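Local coordinates for putative uncharacterized protein (Streptococcus mutans, PDB 3L7T) that binds zinc and belongs to the vicinal oxygen chelate (glyoxalase) superfamily, with a possible but unproven lactoylglutathione lyase activity, at residues Ser14-Asp17 against Lys18-Phe22; Asn35-Pro38 against Lys39-Asp42. All coordinates share one frame; numbering follows the deposited sequence.

Contact 1: residues Ser14-Asp17 against Lys18-Phe22; sequences SDYD and KSYEF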
loop_
_atom_site.group_PDB
_atom_site.type_symbol
_atom_site.label_atom_id
_atom_site.label_comp_id
_atom_site.label_asym_id
_atom_site.label_seq_id
_atom_site.Cartn_x
_atom_site.Cartn_y
_atom_site.Cartn_z
ATOM N N SER A 14 -0.771 -10.975 10.662
ATOM C CA SER A 14 -0.176 -11.825 11.693
ATOM C C SER A 14 -0.896 -13.181 11.758
ATOM O O SER A 14 -0.266 -14.208 12.015
ATOM C CB SER A 14 -0.168 -11.115 13.072
ATOM O OG SER A 14 -1.499 -10.963 13.582
ATOM N N ASP A 15 -2.222 -13.155 11.663
ATOM C CA ASP A 15 -3.013 -14.364 11.840
ATOM C C ASP A 15 -3.806 -14.597 10.565
ATOM O O ASP A 15 -4.805 -13.929 10.332
ATOM C CB ASP A 15 -3.973 -14.196 13.037
ATOM C CG ASP A 15 -4.804 -15.443 13.308
ATOM O OD1 ASP A 15 -5.376 -16.029 12.355
ATOM O OD2 ASP A 15 -4.963 -15.790 14.500
ATOM N N TYR A 16 -3.338 -15.519 9.729
ATOM C CA TYR A 16 -3.933 -15.700 8.417
ATOM C C TYR A 16 -5.446 -15.967 8.464
ATOM O O TYR A 16 -6.196 -15.372 7.713
ATOM C CB TYR A 16 -3.173 -16.766 7.615
ATOM C CG TYR A 16 -3.708 -16.958 6.225
ATOM C CD1 TYR A 16 -3.464 -16.013 5.229
ATOM C CD2 TYR A 16 -4.639 -17.951 5.964
ATOM C CE1 TYR A 16 -4.002 -16.159 3.989
ATOM C CE2 TYR A 16 -5.161 -18.116 4.719
ATOM C CZ TYR A 16 -4.848 -17.221 3.726
ATOM O OH TYR A 16 -5.431 -17.415 2.480
ATOM N N ASP A 17 -5.894 -16.870 9.345
ATOM C CA ASP A 17 -7.311 -17.184 9.429
ATOM C C ASP A 17 -8.158 -15.987 9.838
ATOM O O ASP A 17 -9.283 -15.815 9.354
ATOM C CB ASP A 17 -7.569 -18.349 10.394
ATOM C CG ASP A 17 -7.038 -19.667 9.880
ATOM O OD1 ASP A 17 -6.980 -19.876 8.652
ATOM O OD2 ASP A 17 -6.619 -20.484 10.724
ATOM N N LYS A 18 -7.644 -15.185 10.760
ATOM C CA LYS A 18 -8.412 -14.082 11.282
ATOM C C LYS A 18 -8.504 -12.997 10.202
ATOM O O LYS A 18 -9.542 -12.372 10.021
ATOM C CB LYS A 18 -7.758 -13.508 12.540
ATOM C CG LYS A 18 -8.015 -14.333 13.797
ATOM C CD LYS A 18 -7.588 -13.597 15.059
ATOM C CE LYS A 18 -8.564 -13.859 16.188
ATOM N NZ LYS A 18 -8.887 -15.308 16.230
ATOM N N SER A 19 -7.424 -12.831 9.443
ATOM C CA SER A 19 -7.414 -11.808 8.390
ATOM C C SER A 19 -8.181 -12.264 7.158
ATOM O O SER A 19 -8.787 -11.458 6.473
ATOM C CB SER A 19 -5.984 -11.413 8.040
ATOM O OG SER A 19 -5.399 -10.812 9.174
ATOM N N TYR A 20 -8.221 -13.569 6.925
ATOM C CA TYR A 20 -9.018 -14.113 5.832
ATOM C C TYR A 20 -10.484 -13.840 6.159
ATOM O O TYR A 20 -11.247 -13.359 5.324
ATOM C CB TYR A 20 -8.794 -15.629 5.725
ATOM C CG TYR A 20 -9.591 -16.264 4.611
ATOM C CD1 TYR A 20 -8.964 -16.712 3.458
ATOM C CD2 TYR A 20 -10.959 -16.456 4.737
ATOM C CE1 TYR A 20 -9.695 -17.310 2.421
ATOM C CE2 TYR A 20 -11.711 -17.021 3.683
ATOM C CZ TYR A 20 -11.069 -17.432 2.549
ATOM O OH TYR A 20 -11.815 -18.017 1.544
ATOM N N GLU A 21 -10.874 -14.139 7.391
ATOM C CA GLU A 21 -12.226 -13.787 7.850
ATOM C C GLU A 21 -12.562 -12.289 7.637
ATOM O O GLU A 21 -13.613 -11.941 7.084
ATOM C CB GLU A 21 -12.374 -14.171 9.335
ATOM C CG GLU A 21 -13.610 -13.599 10.045
ATOM C CD GLU A 21 -14.938 -14.132 9.491
ATOM O OE1 GLU A 21 -14.979 -15.293 9.029
ATOM O OE2 GLU A 21 -15.934 -13.371 9.497
ATOM N N PHE A 22 -11.654 -11.407 8.043
ATOM C CA PHE A 22 -11.882 -9.971 7.928
ATOM C C PHE A 22 -12.062 -9.549 6.462
ATOM O O PHE A 22 -13.069 -8.954 6.090
ATOM C CB PHE A 22 -10.715 -9.212 8.579
ATOM C CG PHE A 22 -10.820 -7.706 8.479
ATOM C CD1 PHE A 22 -11.581 -6.990 9.407
ATOM C CD2 PHE A 22 -10.132 -6.994 7.494
ATOM C CE1 PHE A 22 -11.615 -5.597 9.373
ATOM C CE2 PHE A 22 -10.169 -5.608 7.461
ATOM C CZ PHE A 22 -10.951 -4.907 8.365
HETATM O O HOH W 1 -4.078 -10.933 11.764
#

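Contact 2: residues Asn35-Pro38 against Lys39-Asp42; sequences NHRP and KRHD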
loop_
_atom_site.group_PDB
_atom_site.type_symbol
_atom_site.label_atom_id
_atom_site.label_comp_id
_atom_site.label_asym_id
_atom_site.label_seq_id
_atom_site.Cartn_x
_atom_site.Cartn_y
_atom_site.Cartn_z
ATOM N N ASN A 35 -2.881 -19.742 -2.392
ATOM C CA ASN A 35 -1.794 -20.700 -2.526
ATOM C C ASN A 35 -0.921 -20.775 -1.302
ATOM O O ASN A 35 -0.620 -19.766 -0.667
ATOM C CB ASN A 35 -0.942 -20.366 -3.753
ATOM C CG ASN A 35 -1.663 -20.656 -5.032
ATOM O OD1 ASN A 35 -1.893 -21.822 -5.379
ATOM N ND2 ASN A 35 -2.041 -19.606 -5.742
ATOM N N HIS A 36 -0.464 -21.957 -0.969
ATOM C CA HIS A 36 0.390 -22.153 0.184
ATOM C C HIS A 36 1.753 -22.719 -0.270
ATOM O O HIS A 36 1.814 -23.730 -0.916
ATOM C CB HIS A 36 -0.341 -23.060 1.139
ATOM C CG HIS A 36 0.418 -23.426 2.351
ATOM N ND1 HIS A 36 0.272 -24.642 2.959
ATOM C CD2 HIS A 36 1.307 -22.743 3.090
ATOM C CE1 HIS A 36 1.054 -24.705 4.007
ATOM N NE2 HIS A 36 1.690 -23.560 4.113
ATOM N N ARG A 37 2.821 -22.018 0.039
ATOM C CA ARG A 37 4.157 -22.472 -0.264
ATOM C C ARG A 37 5.001 -22.301 0.973
ATOM O O ARG A 37 5.590 -21.288 1.172
ATOM C CB ARG A 37 4.756 -21.704 -1.420
ATOM C CG ARG A 37 4.058 -21.897 -2.739
ATOM C CD ARG A 37 4.308 -23.265 -3.295
ATOM N NE ARG A 37 3.754 -23.459 -4.623
ATOM C CZ ARG A 37 2.515 -23.837 -4.874
ATOM N NH1 ARG A 37 1.657 -24.014 -3.890
ATOM N NH2 ARG A 37 2.118 -24.002 -6.114
ATOM N N PRO A 38 5.003 -23.317 1.801
ATOM C CA PRO A 38 5.624 -23.266 3.105
ATOM C C PRO A 38 6.984 -22.659 3.035
ATOM O O PRO A 38 7.828 -23.020 2.228
ATOM C CB PRO A 38 5.722 -24.717 3.484
ATOM C CG PRO A 38 4.742 -25.366 2.717
ATOM C CD PRO A 38 4.523 -24.653 1.489
ATOM N N LYS A 39 7.181 -21.698 3.922
ATOM C CA LYS A 39 8.378 -20.904 3.939
ATOM C C LYS A 39 8.574 -19.948 2.751
ATOM O O LYS A 39 8.656 -18.730 2.940
ATOM C CB LYS A 39 9.578 -21.778 4.185
ATOM C CG LYS A 39 9.958 -22.665 3.108
ATOM C CD LYS A 39 11.225 -23.404 3.527
ATOM C CE LYS A 39 11.530 -24.643 2.698
ATOM N NZ LYS A 39 12.668 -24.466 1.766
ATOM N N ARG A 40 8.626 -20.457 1.541
ATOM C CA ARG A 40 8.777 -19.545 0.453
ATOM C C ARG A 40 7.907 -18.321 0.685
ATOM O O ARG A 40 8.399 -17.231 0.801
ATOM C CB ARG A 40 8.476 -20.163 -0.887
ATOM C CG ARG A 40 8.582 -19.164 -1.985
ATOM C CD ARG A 40 9.257 -19.727 -3.160
ATOM N NE ARG A 40 8.584 -20.915 -3.634
ATOM C CZ ARG A 40 7.500 -20.913 -4.387
ATOM N NH1 ARG A 40 6.933 -19.793 -4.735
ATOM N NH2 ARG A 40 6.994 -22.037 -4.780
ATOM N N HIS A 41 6.607 -18.508 0.746
ATOM C CA HIS A 41 5.732 -17.363 1.015
ATOM C C HIS A 41 4.535 -17.687 1.895
ATOM O O HIS A 41 3.596 -16.900 1.960
ATOM C CB HIS A 41 5.290 -16.672 -0.284
ATOM C CG HIS A 41 4.338 -17.479 -1.116
ATOM N ND1 HIS A 41 3.169 -18.011 -0.613
ATOM C CD2 HIS A 41 4.332 -17.748 -2.442
ATOM C CE1 HIS A 41 2.509 -18.611 -1.583
ATOM N NE2 HIS A 41 3.200 -18.479 -2.702
ATOM N N ASP A 42 4.573 -18.835 2.580
ATOM C CA ASP A 42 3.430 -19.265 3.393
ATOM C C ASP A 42 2.139 -19.097 2.602
ATOM O O ASP A 42 2.091 -19.553 1.440
ATOM C CB ASP A 42 3.441 -18.541 4.736
ATOM C CG ASP A 42 4.707 -18.851 5.535
ATOM O OD1 ASP A 42 5.120 -20.036 5.518
ATOM O OD2 ASP A 42 5.327 -17.911 6.104
HETATM O O HOH W 2 2.704 -22.112 5.977
HETATM O O HOH W 3 5.822 -23.775 -6.595
#

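Contact 1: residues Ser14-Asp17 against Lys18-Phe22
The backbone N of K18 is gripped twice by D15, and that pairing caps the first turn of helix 16-26. The sounder bond goes to the carboxylate: K18 N lies 2.9 Å from D15 OD1 and meets it from above the carboxylate plane. The second, to the main-chain D15 O, is weak and bent. The D15 carboxylate reaches K18 N because chi1 is near -178°, which sets CG beside the carbonyl carbon, making D15 a textbook N-cap. Its carbonyl O is also used by S19 N, at 3.0 Å and almost in line with the C=O bond.

K18 repays the cap with carbon rather than charge. Its CG packs against D15 CG at 3.4 Å, while its ammonium NZ stays 4.3 Å from D15 OD2, beyond a salt bridge. A water accepts from D15 N and is hydrogen-bonded to S19 OG, 2.9 Å away.

The helical ladder that S19 N opened continues with Y20 N to Y16 O at 2.8 Å, and E21 N follows to D17 O. The two tyrosines meet obliquely, Y16 OH reaching the edge of the Y20 ring near its plane, 3.7 Å from CD1. That hydroxyl is hydrogen-bonded to E34, and the Y16 ring stacks on Y43, so this side of the helix packs on the sheet. Helix 16-26 follows strand 5-12 in a beta-alpha-beta-beta-beta unit, the module of the vicinal oxygen chelate fold.

The negative D15 carboxylate at the helix start probably interacts favourably with the helix dipole, and the nearby K18 ammonium can probably add a modest attraction.

Contact 2: residues Asn35-Pro38 against Lys39-Asp42
Backbone hydrogen bonds between R37 and the residues H41 and D42 close this turn at the end of strand 30-37. R37 N gives a straight bond to D42 O at 2.9 Å. In return, R37 O accepts from H41 N at 3.0 Å, in the carbonyl plane, and only weakly from D42 N. Two residues thus face one, the signature of a classic beta bulge. Within the loop, D42 OD1 turns back to accept from K39 N at 3.1 Å.

Packing over flat groups comes next. The H41 ring, swung between its own backbone N and carbonyl carbon (chi1 70°), receives R37 CB over its face in a CH-pi contact, 3.9 Å from the centroid. R37 CB sits in the angle between the H41 ring and the R40 guanidinium, each turning a face to it. The H41 side chain lies about 9 Å from the bound zinc, so the turn borders the metal site without supplying a ligand in this model.

Charge and water form the third group. R40 NH2 comes to the edge of the R37 guanidinium, 3.5 Å from NE, with the two planes almost perpendicular. A water accepts from R37 NE at 2.9 Å and, weakly, from R40 NH2. R37 NH1 is held by H36 O, in the guanidinium plane, whereas R40 NH1 forms a salt bridge to D113 of the second subunit and H41 NE2 is hydrogen-bonded to Y114 of that subunit.

The like charges of R37 and R40 are probably eased by the shared water and by D113 of the partner chain, so the bulged turn presents its basic face to the dimer interface.

The two contacts show how one principle, a local carboxylate receiving a main-chain N-H, serves opposite ends of neighbouring elements. Contact 1 opens helix 16-26 and is partly buried, its tyrosines leaning on the sheet; contact 2 lies at the surface, at the turn joining strand 30-37 to strand 42-49. They are in series along the chain and do not touch, their nearest atoms being about 6 Å apart, yet Y43 joins them, its ring stacking on Y16 of one and H36 of the other. Contact 1 depends mostly on its own subunit; contact 2 is closed by its own backbone bonds and adds a salt bridge and a hydrogen bond to the second.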